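Local coordinates for protein organophosphorus hydrolase (PDB 4LE6) that probably hydrolyses organophosphate triesters, as a dizinc phosphotriesterase of the metallo-beta-lactamase superfamily, at residues L243-I248 with A293-P298; Y37-L42 with S318-D323; K63-K68 with F256-V261. All blocks are in the same frame, centred on the assembly; numbering follows the deposited sequence.

Interaction 1: residues L243-I248 with A293-P298; sequences LVWGDI and AHLPFP. With ZN (zinc ion), chain K; ZN (zinc ion), chain J.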
ATOM      1  N   LEU A 243      11.730  11.735  -7.002  1.00 21.39           N
ATOM      2  CA  LEU A 243      13.122  11.376  -6.806  1.00 22.26           C
ATOM      3  C   LEU A 243      13.194   9.876  -6.582  1.00 21.13           C
ATOM      4  O   LEU A 243      12.685   9.364  -5.587  1.00 21.45           O
ATOM      5  CB  LEU A 243      13.708  12.117  -5.609  1.00 21.10           C
ATOM      6  CG  LEU A 243      15.200  11.876  -5.392  1.00 26.52           C
ATOM      7  CD1 LEU A 243      16.031  12.643  -6.417  1.00 32.78           C
ATOM      8  CD2 LEU A 243      15.579  12.271  -3.971  1.00 25.86           C
ATOM      9  N   VAL A 244      13.803   9.177  -7.533  1.00 19.56           N
ATOM     10  CA  VAL A 244      14.018   7.747  -7.407  1.00 20.57           C
ATOM     11  C   VAL A 244      15.350   7.631  -6.710  1.00 22.16           C
ATOM     12  O   VAL A 244      16.402   7.834  -7.335  1.00 24.86           O
ATOM     13  CB  VAL A 244      14.058   7.040  -8.754  1.00 21.17           C
ATOM     14  CG1 VAL A 244      14.183   5.524  -8.545  1.00 18.63           C
ATOM     15  CG2 VAL A 244      12.811   7.401  -9.539  1.00 23.10           C
ATOM     16  N   TRP A 245      15.308   7.326  -5.412  1.00 21.91           N
ATOM     17  CA  TRP A 245      16.434   7.739  -4.568  1.00 23.61           C
ATOM     18  C   TRP A 245      17.446   6.649  -4.273  1.00 22.92           C
ATOM     19  O   TRP A 245      18.518   6.930  -3.758  1.00 22.85           O
ATOM     20  CB  TRP A 245      15.978   8.486  -3.292  1.00 24.06           C
ATOM     21  CG  TRP A 245      15.431   7.691  -2.140  1.00 24.22           C
ATOM     22  CD1 TRP A 245      15.352   6.333  -2.012  1.00 25.66           C
ATOM     23  CD2 TRP A 245      14.870   8.240  -0.937  1.00 23.00           C
ATOM     24  NE1 TRP A 245      14.787   6.008  -0.793  1.00 25.78           N
ATOM     25  CE2 TRP A 245      14.485   7.161  -0.124  1.00 21.89           C
ATOM     26  CE3 TRP A 245      14.668   9.546  -0.472  1.00 25.82           C
ATOM     27  CZ2 TRP A 245      13.904   7.344   1.132  1.00 24.46           C
ATOM     28  CZ3 TRP A 245      14.098   9.725   0.777  1.00 25.87           C
ATOM     29  CH2 TRP A 245      13.721   8.628   1.563  1.00 26.79           C
ATOM     30  N   GLY A 246      17.115   5.409  -4.624  1.00 18.32           N
ATOM     31  CA  GLY A 246      18.007   4.303  -4.387  1.00 18.58           C
ATOM     32  C   GLY A 246      17.964   3.881  -2.924  1.00 19.68           C
ATOM     33  O   GLY A 246      16.892   3.706  -2.340  1.00 22.31           O
ATOM     34  N   ASP A 247      19.144   3.718  -2.345  1.00 19.50           N
ATOM     35  CA  ASP A 247      19.316   3.187  -1.005  1.00 21.13           C
ATOM     36  C   ASP A 247      19.635   4.268   0.044  1.00 24.20           C
ATOM     37  O   ASP A 247      20.430   4.039   0.964  1.00 22.85           O
ATOM     38  CB  ASP A 247      20.407   2.114  -1.038  1.00 20.82           C
ATOM     39  CG  ASP A 247      19.920   0.806  -1.645  1.00 22.96           C
ATOM     40  OD1 ASP A 247      18.856   0.814  -2.297  1.00 20.02           O
ATOM     41  OD2 ASP A 247      20.608  -0.225  -1.473  1.00 20.55           O
ATOM     42  N   ILE A 248      18.997   5.429  -0.085  1.00 23.90           N
ATOM     43  CA  ILE A 248      19.051   6.482   0.943  1.00 25.24           C
ATOM     44  C   ILE A 248      18.726   5.924   2.318  1.00 26.17           C
ATOM     45  O   ILE A 248      19.295   6.330   3.327  1.00 26.42           O
ATOM     46  CB  ILE A 248      18.023   7.601   0.633  1.00 26.70           C
ATOM     47  CG1 ILE A 248      18.395   8.302  -0.670  1.00 28.59           C
ATOM     48  CG2 ILE A 248      17.906   8.607   1.801  1.00 27.34           C
ATOM     49  CD1 ILE A 248      19.852   8.813  -0.723  1.00 30.79           C
ATOM     50  N   ALA A 293      13.989   2.215  -3.219  1.00 17.74           N
ATOM     51  CA  ALA A 293      14.282   0.829  -3.546  1.00 18.64           C
ATOM     52  C   ALA A 293      13.948  -0.143  -2.429  1.00 20.66           C
ATOM     53  O   ALA A 293      13.635  -1.316  -2.687  1.00 17.87           O
ATOM     54  CB  ALA A 293      15.739   0.689  -3.926  1.00 21.20           C
ATOM     55  N   HIS A 294      14.021   0.314  -1.181  1.00 22.36           N
ATOM     56  CA  HIS A 294      13.779  -0.585  -0.045  1.00 21.03           C
ATOM     57  C   HIS A 294      12.658  -0.125   0.874  1.00 20.18           C
ATOM     58  O   HIS A 294      12.536  -0.587   2.020  1.00 20.06           O
ATOM     59  CB  HIS A 294      15.076  -0.808   0.736  1.00 22.39           C
ATOM     60  CG  HIS A 294      16.152  -1.427  -0.101  1.00 25.56           C
ATOM     61  ND1 HIS A 294      15.979  -2.632  -0.748  1.00 24.37           N
ATOM     62  CD2 HIS A 294      17.387  -0.990  -0.438  1.00 23.81           C
ATOM     63  CE1 HIS A 294      17.064  -2.915  -1.441  1.00 21.40           C
ATOM     64  NE2 HIS A 294      17.932  -1.932  -1.279  1.00 21.62           N
ATOM     65  N   LEU A 295      11.807   0.746   0.355  1.00 17.80           N
ATOM     66  CA  LEU A 295      10.606   1.145   1.073  1.00 18.77           C
ATOM     67  C   LEU A 295       9.522   0.112   0.732  1.00 18.91           C
ATOM     68  O   LEU A 295       9.619  -0.547  -0.300  1.00 18.76           O
ATOM     69  CB  LEU A 295      10.182   2.564   0.670  1.00 18.35           C
ATOM     70  CG  LEU A 295      11.249   3.631   0.944  1.00 20.32           C
ATOM     71  CD1 LEU A 295      10.776   4.997   0.460  1.00 22.65           C
ATOM     72  CD2 LEU A 295      11.618   3.690   2.422  1.00 19.89           C
ATOM     73  N   PRO A 296       8.523  -0.057   1.609  1.00 17.63           N
ATOM     74  CA  PRO A 296       7.455  -1.031   1.349  1.00 18.25           C
ATOM     75  C   PRO A 296       6.807  -0.765   0.002  1.00 17.98           C
ATOM     76  O   PRO A 296       6.475   0.377  -0.311  1.00 18.28           O
ATOM     77  CB  PRO A 296       6.491  -0.806   2.506  1.00 17.88           C
ATOM     78  CG  PRO A 296       7.340  -0.223   3.598  1.00 19.67           C
ATOM     79  CD  PRO A 296       8.293   0.665   2.871  1.00 18.83           C
ATOM     80  N   PHE A 297       6.719  -1.803  -0.818  1.00 20.80           N
ATOM     81  CA  PHE A 297       6.279  -1.661  -2.200  1.00 22.06           C
ATOM     82  C   PHE A 297       4.877  -1.068  -2.200  1.00 20.81           C
ATOM     83  O   PHE A 297       4.063  -1.449  -1.349  1.00 20.05           O
ATOM     84  CB  PHE A 297       6.261  -3.042  -2.871  1.00 20.94           C
ATOM     85  CG  PHE A 297       5.749  -3.008  -4.253  1.00 19.79           C
ATOM     86  CD1 PHE A 297       6.593  -2.681  -5.298  1.00 17.53           C
ATOM     87  CD2 PHE A 297       4.409  -3.251  -4.517  1.00 21.30           C
ATOM     88  CE1 PHE A 297       6.116  -2.600  -6.591  1.00 17.45           C
ATOM     89  CE2 PHE A 297       3.930  -3.174  -5.808  1.00 20.75           C
ATOM     90  CZ  PHE A 297       4.791  -2.846  -6.847  1.00 16.49           C
ATOM     91  N   PRO A 298       4.558  -0.190  -3.167  1.00 16.72           N
ATOM     92  CA  PRO A 298       5.287   0.288  -4.349  1.00 17.44           C
ATOM     93  C   PRO A 298       6.442   1.262  -4.065  1.00 20.30           C
ATOM     94  O   PRO A 298       7.127   1.685  -4.989  1.00 19.46           O
ATOM     95  CB  PRO A 298       4.195   0.986  -5.169  1.00 16.15           C
ATOM     96  CG  PRO A 298       3.219   1.438  -4.182  1.00 16.32           C
ATOM     97  CD  PRO A 298       3.200   0.383  -3.107  1.00 16.37           C
TER
HETATM   98 ZN    ZN K 406      19.759  -2.044  -2.212  1.00 20.50          ZN
HETATM   99 ZN    ZN J 405      22.692  -0.961  -1.845  1.00 24.94          ZN
HETATM  100  O   HOH W   1      15.401   3.013  -0.242  1.00 25.19           O
HETATM  101  O   HOH W   2      21.440  -2.687  -1.902  1.00 14.52           O
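Asp247 and His294 meet at a shared zinc ion: the carboxylate gives OD2 at 2.1 Å to the zinc of chain K, and His294 NE2 binds the same ion at 2.1 Å. Asp247 OD2 also binds the zinc of chain J, at 2.2 Å, and so bridges the two metals, as does a water. Carboxylate and imidazole planes stand 56° apart, with OD2 at the ring's edge and in its plane. OD1 binds neither ion; it lies 3.0 Å from His294 CD2 and also touches the methyl of Ala293. This is the dinuclear centre of the metallo-beta-lactamase fold, with ligands borne on loops at the ends of strands; His139, His141 and His226 complete one site, Asp143 and His144 the other. His294 ND1 is hydrogen-bonded to Ala88 of strand 85-95; with NE2 on zinc, the ring is held at both nitrogens.

Among the polar backbone atoms, Ala293 N gives Gly246 O a weak bond of 3.4 Å. A water donates to that same carbonyl and accepts from His294 N and Trp245 NE1, tying Trp245 and Gly246 to the loop that carries His294.

Apolar packing adds Leu295, whose CD1 lies 4.0 Å from Trp245 CZ2, the two side chains crossing at about a right angle.

Interaction 2: residues Y37-L42 with S318-D323; sequences YYRMAL and SPIRSD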
ATOM      1  N   TYR A  37       3.243  -4.788  -9.620  1.00 17.77           N
ATOM      2  CA  TYR A  37       3.393  -3.504 -10.272  1.00 18.25           C
ATOM      3  C   TYR A  37       2.343  -2.527  -9.813  1.00 20.36           C
ATOM      4  O   TYR A  37       1.242  -2.918  -9.402  1.00 18.79           O
ATOM      5  CB  TYR A  37       3.401  -3.618 -11.806  1.00 17.58           C
ATOM      6  CG  TYR A  37       2.081  -3.989 -12.454  1.00 20.18           C
ATOM      7  CD1 TYR A  37       1.738  -5.318 -12.663  1.00 21.89           C
ATOM      8  CD2 TYR A  37       1.203  -3.010 -12.900  1.00 19.55           C
ATOM      9  CE1 TYR A  37       0.554  -5.660 -13.273  1.00 20.41           C
ATOM     10  CE2 TYR A  37       0.012  -3.344 -13.511  1.00 18.83           C
ATOM     11  CZ  TYR A  37      -0.313  -4.665 -13.684  1.00 19.68           C
ATOM     12  OH  TYR A  37      -1.500  -4.999 -14.295  1.00 21.17           O
ATOM     13  N   TYR A  38       2.701  -1.251  -9.866  1.00 20.59           N
ATOM     14  CA  TYR A  38       1.773  -0.200  -9.463  1.00 19.38           C
ATOM     15  C   TYR A  38       1.953   1.056 -10.312  1.00 18.83           C
ATOM     16  O   TYR A  38       3.064   1.562 -10.424  1.00 17.98           O
ATOM     17  CB  TYR A  38       1.972   0.162  -7.982  1.00 19.91           C
ATOM     18  CG  TYR A  38       1.003   1.213  -7.535  1.00 19.67           C
ATOM     19  CD1 TYR A  38      -0.309   0.880  -7.256  1.00 22.37           C
ATOM     20  CD2 TYR A  38       1.377   2.553  -7.423  1.00 17.85           C
ATOM     21  CE1 TYR A  38      -1.223   1.829  -6.868  1.00 22.13           C
ATOM     22  CE2 TYR A  38       0.455   3.517  -7.030  1.00 17.32           C
ATOM     23  CZ  TYR A  38      -0.852   3.136  -6.752  1.00 20.30           C
ATOM     24  OH  TYR A  38      -1.833   4.031  -6.353  1.00 21.28           O
ATOM     25  N   ARG A  39       0.854   1.569 -10.873  1.00 18.70           N
ATOM     26  CA  ARG A  39       0.898   2.725 -11.770  1.00 17.86           C
ATOM     27  C   ARG A  39       0.599   4.047 -11.053  1.00 20.21           C
ATOM     28  O   ARG A  39      -0.331   4.126 -10.249  1.00 22.45           O
ATOM     29  CB  ARG A  39      -0.125   2.546 -12.882  1.00 20.44           C
ATOM     30  CG  ARG A  39       0.249   3.242 -14.177  1.00 19.43           C
ATOM     31  CD  ARG A  39       1.107   2.344 -15.044  1.00 23.92           C
ATOM     32  NE  ARG A  39       0.341   1.209 -15.537  1.00 24.34           N
ATOM     33  CZ  ARG A  39       0.871   0.122 -16.086  1.00 22.90           C
ATOM     34  NH1 ARG A  39       0.077  -0.847 -16.515  1.00 20.00           N
ATOM     35  NH2 ARG A  39       2.185  -0.004 -16.212  1.00 22.94           N
ATOM     36  N   MET A  40       1.379   5.080 -11.362  1.00 21.94           N
ATOM     37  CA  MET A  40       1.116   6.420 -10.857  1.00 20.81           C
ATOM     38  C   MET A  40       1.424   7.471 -11.914  1.00 22.12           C
ATOM     39  O   MET A  40       2.446   7.403 -12.603  1.00 23.08           O
ATOM     40  CB  MET A  40       1.965   6.706  -9.619  1.00 21.72           C
ATOM     41  CG  MET A  40       1.519   7.938  -8.852  1.00 28.00           C
ATOM     42  SD  MET A  40       2.654   8.367  -7.508  1.00 29.68           S
ATOM     43  CE  MET A  40       4.008   9.146  -8.401  1.00 21.00           C
ATOM     44  N   ALA A  41       0.570   8.476 -12.013  1.00 25.04           N
ATOM     45  CA  ALA A  41       0.840   9.578 -12.919  1.00 25.82           C
ATOM     46  C   ALA A  41       1.789  10.551 -12.235  1.00 25.63           C
ATOM     47  O   ALA A  41       1.711  10.772 -11.035  1.00 25.52           O
ATOM     48  CB  ALA A  41      -0.448  10.281 -13.306  1.00 26.66           C
ATOM     49  N   LEU A  42       2.709  11.115 -12.996  1.00 23.77           N
ATOM     50  CA  LEU A  42       3.548  12.197 -12.498  1.00 21.57           C
ATOM     51  C   LEU A  42       3.609  13.221 -13.618  1.00 23.98           C
ATOM     52  O   LEU A  42       4.422  13.073 -14.528  1.00 22.15           O
ATOM     53  CB  LEU A  42       4.946  11.681 -12.170  1.00 20.20           C
ATOM     54  CG  LEU A  42       5.874  12.749 -11.592  1.00 23.19           C
ATOM     55  CD1 LEU A  42       5.695  12.832 -10.078  1.00 23.38           C
ATOM     56  CD2 LEU A  42       7.278  12.442 -11.965  1.00 23.78           C
ATOM     57  N   SER A 318      -4.803   4.126  -6.015  1.00 18.51           N
ATOM     58  CA  SER A 318      -5.730   4.866  -6.861  1.00 19.01           C
ATOM     59  C   SER A 318      -5.534   4.497  -8.315  1.00 21.65           C
ATOM     60  O   SER A 318      -4.411   4.302  -8.764  1.00 19.96           O
ATOM     61  CB  SER A 318      -5.487   6.372  -6.730  1.00 21.46           C
ATOM     62  OG  SER A 318      -6.325   7.103  -7.614  1.00 21.52           O
ATOM     63  N   PRO A 319      -6.627   4.433  -9.075  1.00 23.58           N
ATOM     64  CA  PRO A 319      -6.379   4.427 -10.518  1.00 22.43           C
ATOM     65  C   PRO A 319      -5.806   5.761 -10.970  1.00 22.27           C
ATOM     66  O   PRO A 319      -5.844   6.757 -10.240  1.00 20.57           O
ATOM     67  CB  PRO A 319      -7.769   4.207 -11.127  1.00 23.57           C
ATOM     68  CG  PRO A 319      -8.749   4.525 -10.040  1.00 26.98           C
ATOM     69  CD  PRO A 319      -8.051   4.317  -8.733  1.00 24.33           C
ATOM     70  N   ILE A 320      -5.286   5.789 -12.188  1.00 23.34           N
ATOM     71  CA  ILE A 320      -4.917   7.043 -12.806  1.00 26.52           C
ATOM     72  C   ILE A 320      -6.200   7.724 -13.261  1.00 24.63           C
ATOM     73  O   ILE A 320      -7.009   7.147 -13.987  1.00 28.43           O
ATOM     74  CB  ILE A 320      -3.921   6.796 -13.951  1.00 33.17           C
ATOM     75  CG1 ILE A 320      -2.571   6.411 -13.324  1.00 38.46           C
ATOM     76  CG2 ILE A 320      -3.786   8.030 -14.865  1.00 27.78           C
ATOM     77  CD1 ILE A 320      -1.536   5.946 -14.302  1.00 43.40           C
ATOM     78  N   ARG A 321      -6.393   8.944 -12.799  1.00 27.19           N
ATOM     79  CA  ARG A 321      -7.639   9.657 -13.015  1.00 30.96           C
ATOM     80  C   ARG A 321      -7.506  10.624 -14.177  1.00 36.91           C
ATOM     81  O   ARG A 321      -6.527  11.351 -14.268  1.00 35.58           O
ATOM     82  CB  ARG A 321      -8.023  10.409 -11.747  1.00 28.74           C
ATOM     83  CG  ARG A 321      -8.375   9.484 -10.610  1.00 30.02           C
ATOM     84  CD  ARG A 321      -8.884  10.248  -9.401  1.00 29.83           C
ATOM     85  NE  ARG A 321     -10.091  11.032  -9.685  1.00 28.66           N
ATOM     86  CZ  ARG A 321     -10.874  11.548  -8.742  1.00 30.33           C
ATOM     87  NH1 ARG A 321     -11.949  12.250  -9.065  1.00 32.41           N
ATOM     88  NH2 ARG A 321     -10.578  11.364  -7.465  1.00 26.90           N
ATOM     89  N   SER A 322      -8.500  10.605 -15.061  1.00 47.54           N
ATOM     90  CA  SER A 322      -8.563  11.502 -16.209  1.00 55.53           C
ATOM     91  C   SER A 322      -8.903  12.912 -15.757  1.00 50.40           C
ATOM     92  O   SER A 322      -8.497  13.886 -16.382  1.00 48.90           O
ATOM     93  CB  SER A 322      -9.657  11.029 -17.169  1.00 63.59           C
ATOM     94  OG  SER A 322      -9.550   9.640 -17.430  1.00 68.09           O
ATOM     95  N   ASP A 323      -9.665  13.009 -14.670  1.00 43.24           N
ATOM     96  CA  ASP A 323     -10.156  14.294 -14.189  1.00 40.98           C
ATOM     97  C   ASP A 323      -9.195  14.916 -13.173  1.00 42.58           C
ATOM     98  O   ASP A 323      -9.605  15.709 -12.327  1.00 43.84           O
ATOM     99  CB  ASP A 323     -11.569  14.143 -13.599  1.00 40.89           C
ATOM    100  CG  ASP A 323     -11.642  13.124 -12.461  1.00 39.22           C
ATOM    101  OD1 ASP A 323     -10.751  12.259 -12.345  1.00 37.51           O
ATOM    102  OD2 ASP A 323     -12.610  13.187 -11.677  1.00 40.19           O
TER
HETATM  103  O   HOH W   3      -2.260   5.940  -9.568  1.00 27.45           O
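A partly buried contact at the rim of a sheet joins Tyr38, Arg39 and Ala41 of edge strand 37-42 to Ser318 and Ile320 of the irregular C-terminal tail, held by side chains and one bridging water. Tyr38 supplies the direct polar link: Ser318 N donates to its OH over 3.0 Å, approaching at the ring's edge and near its plane, with a bent N-H...O angle of 140°. With CG anti to the backbone N (chi1 -178°), the phenol extends far enough from the strand to meet the tail. Beside it a water donates to both Arg39 O, at 2.7 Å, and Ser318 O, at 2.8 Å, bridging two carbonyls that could not bond to each other.

Ile320 carries the apolar half. Its CD1 presses against the aliphatic stem of Arg39, 3.2 Å from CG and tight for two carbons, while its CG2 lies alongside the methyl of Ala41 at 4.3 Å. The Arg39 chain bends at chi2 and chi3, which carries the guanidinium away from Ile320 to Thr32 O of the second subunit and to Thr48 and Ser125 of its own chain. Farther along the tail, Arg321 forms a salt bridge with Asp56 of the second subunit. Gln33 of that subunit bonds to both Arg39 N and Ser318 O. Far from the zinc centre, the tail thus runs alongside strand 37-42, the outermost within this chain of one sheet of the alpha-beta/beta-alpha sandwich, at the dimer interface.

Interaction 3: residues K63-K68 with F256-V261; sequences KGIDDK and FAKPEV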
ATOM      1  N   LYS A  63      22.892   0.076  12.827  1.00 30.02           N
ATOM      2  CA  LYS A  63      23.769   0.486  13.922  1.00 33.01           C
ATOM      3  C   LYS A  63      23.582   1.952  14.314  1.00 31.46           C
ATOM      4  O   LYS A  63      23.044   2.752  13.541  1.00 30.37           O
ATOM      5  CB  LYS A  63      25.228   0.231  13.534  1.00 40.97           C
ATOM      6  CG  LYS A  63      25.640  -1.236  13.626  1.00 52.46           C
ATOM      7  CD  LYS A  63      25.763  -1.698  15.083  1.00 62.95           C
ATOM      8  CE  LYS A  63      26.025  -3.205  15.197  1.00 66.78           C
ATOM      9  NZ  LYS A  63      24.764  -4.016  15.345  1.00 65.42           N
ATOM     10  N   GLY A  64      24.027   2.294  15.518  1.00 32.43           N
ATOM     11  CA  GLY A  64      23.890   3.645  16.033  1.00 36.37           C
ATOM     12  C   GLY A  64      22.683   3.784  16.946  1.00 42.89           C
ATOM     13  O   GLY A  64      22.318   4.890  17.343  1.00 44.41           O
ATOM     14  N   ILE A  65      22.077   2.653  17.297  1.00 45.98           N
ATOM     15  CA  ILE A  65      20.891   2.645  18.150  1.00 44.20           C
ATOM     16  C   ILE A  65      20.910   1.454  19.110  1.00 40.04           C
ATOM     17  O   ILE A  65      21.303   0.351  18.721  1.00 40.04           O
ATOM     18  CB  ILE A  65      19.607   2.596  17.282  1.00 52.95           C
ATOM     19  CG1 ILE A  65      18.359   2.673  18.156  1.00 49.52           C
ATOM     20  CG2 ILE A  65      19.577   1.331  16.407  1.00 52.88           C
ATOM     21  CD1 ILE A  65      17.106   3.002  17.375  1.00 45.80           C
ATOM     22  N   ASP A  66      20.485   1.677  20.358  1.00 37.80           N
ATOM     23  CA  ASP A  66      20.320   0.587  21.315  1.00 43.81           C
ATOM     24  C   ASP A  66      19.311  -0.437  20.793  1.00 40.61           C
ATOM     25  O   ASP A  66      18.349  -0.084  20.120  1.00 39.65           O
ATOM     26  CB  ASP A  66      19.809   1.111  22.664  1.00 54.97           C
ATOM     27  CG  ASP A  66      20.781   2.045  23.337  1.00 68.45           C
ATOM     28  OD1 ASP A  66      21.632   2.635  22.639  1.00 75.34           O
ATOM     29  OD2 ASP A  66      20.680   2.201  24.574  1.00 74.03           O
ATOM     30  N   ASP A  67      19.549  -1.701  21.125  1.00 41.42           N
ATOM     31  CA  ASP A  67      18.650  -2.809  20.809  1.00 48.82           C
ATOM     32  C   ASP A  67      17.193  -2.533  21.211  1.00 44.27           C
ATOM     33  O   ASP A  67      16.250  -2.787  20.446  1.00 44.45           O
ATOM     34  CB  ASP A  67      19.154  -4.041  21.563  1.00 64.96           C
ATOM     35  CG  ASP A  67      18.695  -5.344  20.953  1.00 79.48           C
ATOM     36  OD1 ASP A  67      17.545  -5.419  20.470  1.00 81.92           O
ATOM     37  OD2 ASP A  67      19.494  -6.306  20.969  1.00 87.76           O
ATOM     38  N   LYS A  68      17.022  -2.014  22.421  1.00 41.23           N
ATOM     39  CA  LYS A  68      15.697  -1.764  22.980  1.00 43.61           C
ATOM     40  C   LYS A  68      14.936  -0.775  22.108  1.00 41.39           C
ATOM     41  O   LYS A  68      13.789  -1.016  21.715  1.00 43.04           O
ATOM     42  CB  LYS A  68      15.823  -1.197  24.395  1.00 48.73           C
ATOM     43  CG  LYS A  68      14.895  -1.828  25.412  1.00 55.69           C
ATOM     44  CD  LYS A  68      14.872  -1.046  26.724  0.10 59.57           C
ATOM     45  CE  LYS A  68      16.240  -1.002  27.394  0.10 61.07           C
ATOM     46  NZ  LYS A  68      16.190  -0.264  28.687  0.10 63.20           N
ATOM     47  N   PHE A 256      13.632   6.937   9.067  1.00 25.79           N
ATOM     48  CA  PHE A 256      12.925   8.206   8.962  1.00 25.47           C
ATOM     49  C   PHE A 256      12.926   8.853  10.336  1.00 27.50           C
ATOM     50  O   PHE A 256      13.376   9.998  10.492  1.00 26.83           O
ATOM     51  CB  PHE A 256      11.506   8.010   8.446  1.00 24.50           C
ATOM     52  CG  PHE A 256      11.430   7.788   6.954  1.00 22.81           C
ATOM     53  CD1 PHE A 256      11.508   8.856   6.080  1.00 21.49           C
ATOM     54  CD2 PHE A 256      11.261   6.516   6.431  1.00 21.01           C
ATOM     55  CE1 PHE A 256      11.423   8.657   4.698  1.00 21.39           C
ATOM     56  CE2 PHE A 256      11.179   6.313   5.057  1.00 22.87           C
ATOM     57  CZ  PHE A 256      11.262   7.382   4.191  1.00 21.53           C
ATOM     58  N   ALA A 257      12.469   8.115  11.346  1.00 26.27           N
ATOM     59  CA  ALA A 257      12.451   8.656  12.708  1.00 26.49           C
ATOM     60  C   ALA A 257      13.865   8.974  13.221  1.00 27.74           C
ATOM     61  O   ALA A 257      14.072   9.970  13.917  1.00 27.96           O
ATOM     62  CB  ALA A 257      11.753   7.698  13.650  1.00 27.76           C
ATOM     63  N   LYS A 258      14.833   8.123  12.883  1.00 27.30           N
ATOM     64  CA  LYS A 258      16.210   8.287  13.358  1.00 28.74           C
ATOM     65  C   LYS A 258      17.211   8.106  12.209  1.00 27.66           C
ATOM     66  O   LYS A 258      17.840   7.051  12.073  1.00 26.91           O
ATOM     67  CB  LYS A 258      16.473   7.310  14.502  1.00 32.83           C
ATOM     68  CG  LYS A 258      15.498   7.532  15.659  1.00 38.37           C
ATOM     69  CD  LYS A 258      16.004   6.975  16.980  1.00 47.65           C
ATOM     70  CE  LYS A 258      15.000   7.241  18.110  1.00 58.10           C
ATOM     71  NZ  LYS A 258      15.318   6.486  19.358  1.00 66.81           N
ATOM     72  N   PRO A 259      17.340   9.144  11.366  1.00 31.66           N
ATOM     73  CA  PRO A 259      18.229   9.073  10.198  1.00 30.03           C
ATOM     74  C   PRO A 259      19.671   8.825  10.615  1.00 29.42           C
ATOM     75  O   PRO A 259      20.449   8.372   9.781  1.00 28.72           O
ATOM     76  CB  PRO A 259      18.095  10.451   9.559  1.00 30.88           C
ATOM     77  CG  PRO A 259      16.768  10.964  10.018  1.00 35.90           C
ATOM     78  CD  PRO A 259      16.607  10.419  11.422  1.00 35.31           C
ATOM     79  N   GLU A 260      20.003   9.062  11.887  1.00 28.20           N
ATOM     80  CA  GLU A 260      21.381   8.853  12.350  1.00 31.91           C
ATOM     81  C   GLU A 260      21.739   7.367  12.306  1.00 31.75           C
ATOM     82  O   GLU A 260      22.914   7.009  12.278  1.00 30.90           O
ATOM     83  CB  GLU A 260      21.618   9.398  13.778  1.00 37.56           C
ATOM     84  CG  GLU A 260      20.808   8.705  14.880  1.00 42.25           C
ATOM     85  CD  GLU A 260      19.477   9.378  15.142  1.00 41.77           C
ATOM     86  OE1 GLU A 260      18.903   9.959  14.196  1.00 31.95           O
ATOM     87  OE2 GLU A 260      19.005   9.330  16.302  1.00 45.57           O
ATOM     88  N   VAL A 261      20.725   6.502  12.306  1.00 28.29           N
ATOM     89  CA  VAL A 261      20.957   5.057  12.297  1.00 28.20           C
ATOM     90  C   VAL A 261      21.548   4.631  10.950  1.00 27.44           C
ATOM     91  O   VAL A 261      21.068   5.053   9.900  1.00 26.47           O
ATOM     92  CB  VAL A 261      19.657   4.277  12.625  1.00 27.75           C
ATOM     93  CG1 VAL A 261      19.832   2.772  12.403  1.00 27.60           C
ATOM     94  CG2 VAL A 261      19.237   4.535  14.076  1.00 28.85           C
TER
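Ile65 lays its branched side chain against Val261, bringing CB to 3.8 Å and CG2 to 4.0 Å from the valine CG2 as the two side chains pass at a slant. The longer branch of the isoleucine runs on to another partner: with CG1 anti to the backbone N (chi1 -176°) and chi2 also extended, CD1 arrives 4.1 Å from CD of Lys258. That lysine is stretched out beyond CG, crosses Ile65 at about a right angle, and packs through its methylene stem.

Val261 also meets the backbone of the facing segment. Its CG1 lies 3.4 Å from Lys63 O, and the same carbonyl takes a CA-H...O contact from Val261 CA at 3.3 Å, bent to 132° at the hydrogen. The valine closes a type I beta turn that starts at Lys258, with Val261 N bonded to Lys258 O; the turn brings Lys258 and Val261 together to receive Ile65.

The packing continues a small antiparallel pairing, in which Lys63 bonds through its backbone to Val262 between strands 62-63 and 262-263. Leu70 and Leu73 of helix 67-76 touch Ile65, Leu73 also meets Lys258, and Pro259 rests on helix 269-286.

Overall arrangement
From the N terminus, strand 37-42 comes first and waits almost the whole chain for its partner, so interaction 2 closes the widest loop, and both other contacts nest within it. Segment 63-68 follows; interaction 3 closes when the chain reaches 256-261. Because 243-248 precedes that point and 293-298 follows it, interactions 1 and 3 cross. Phe256 joins them physically, packing on Trp245 and Leu295. On the other flank, Phe297 and Pro298 rest against Tyr37 and Tyr38, carrying interaction 1 to the edge of the first sheet. Interactions 2 and 3 lie on opposite sides of the chain's centre, about 35 Å between centres, with the zinc-binding contact bridging them.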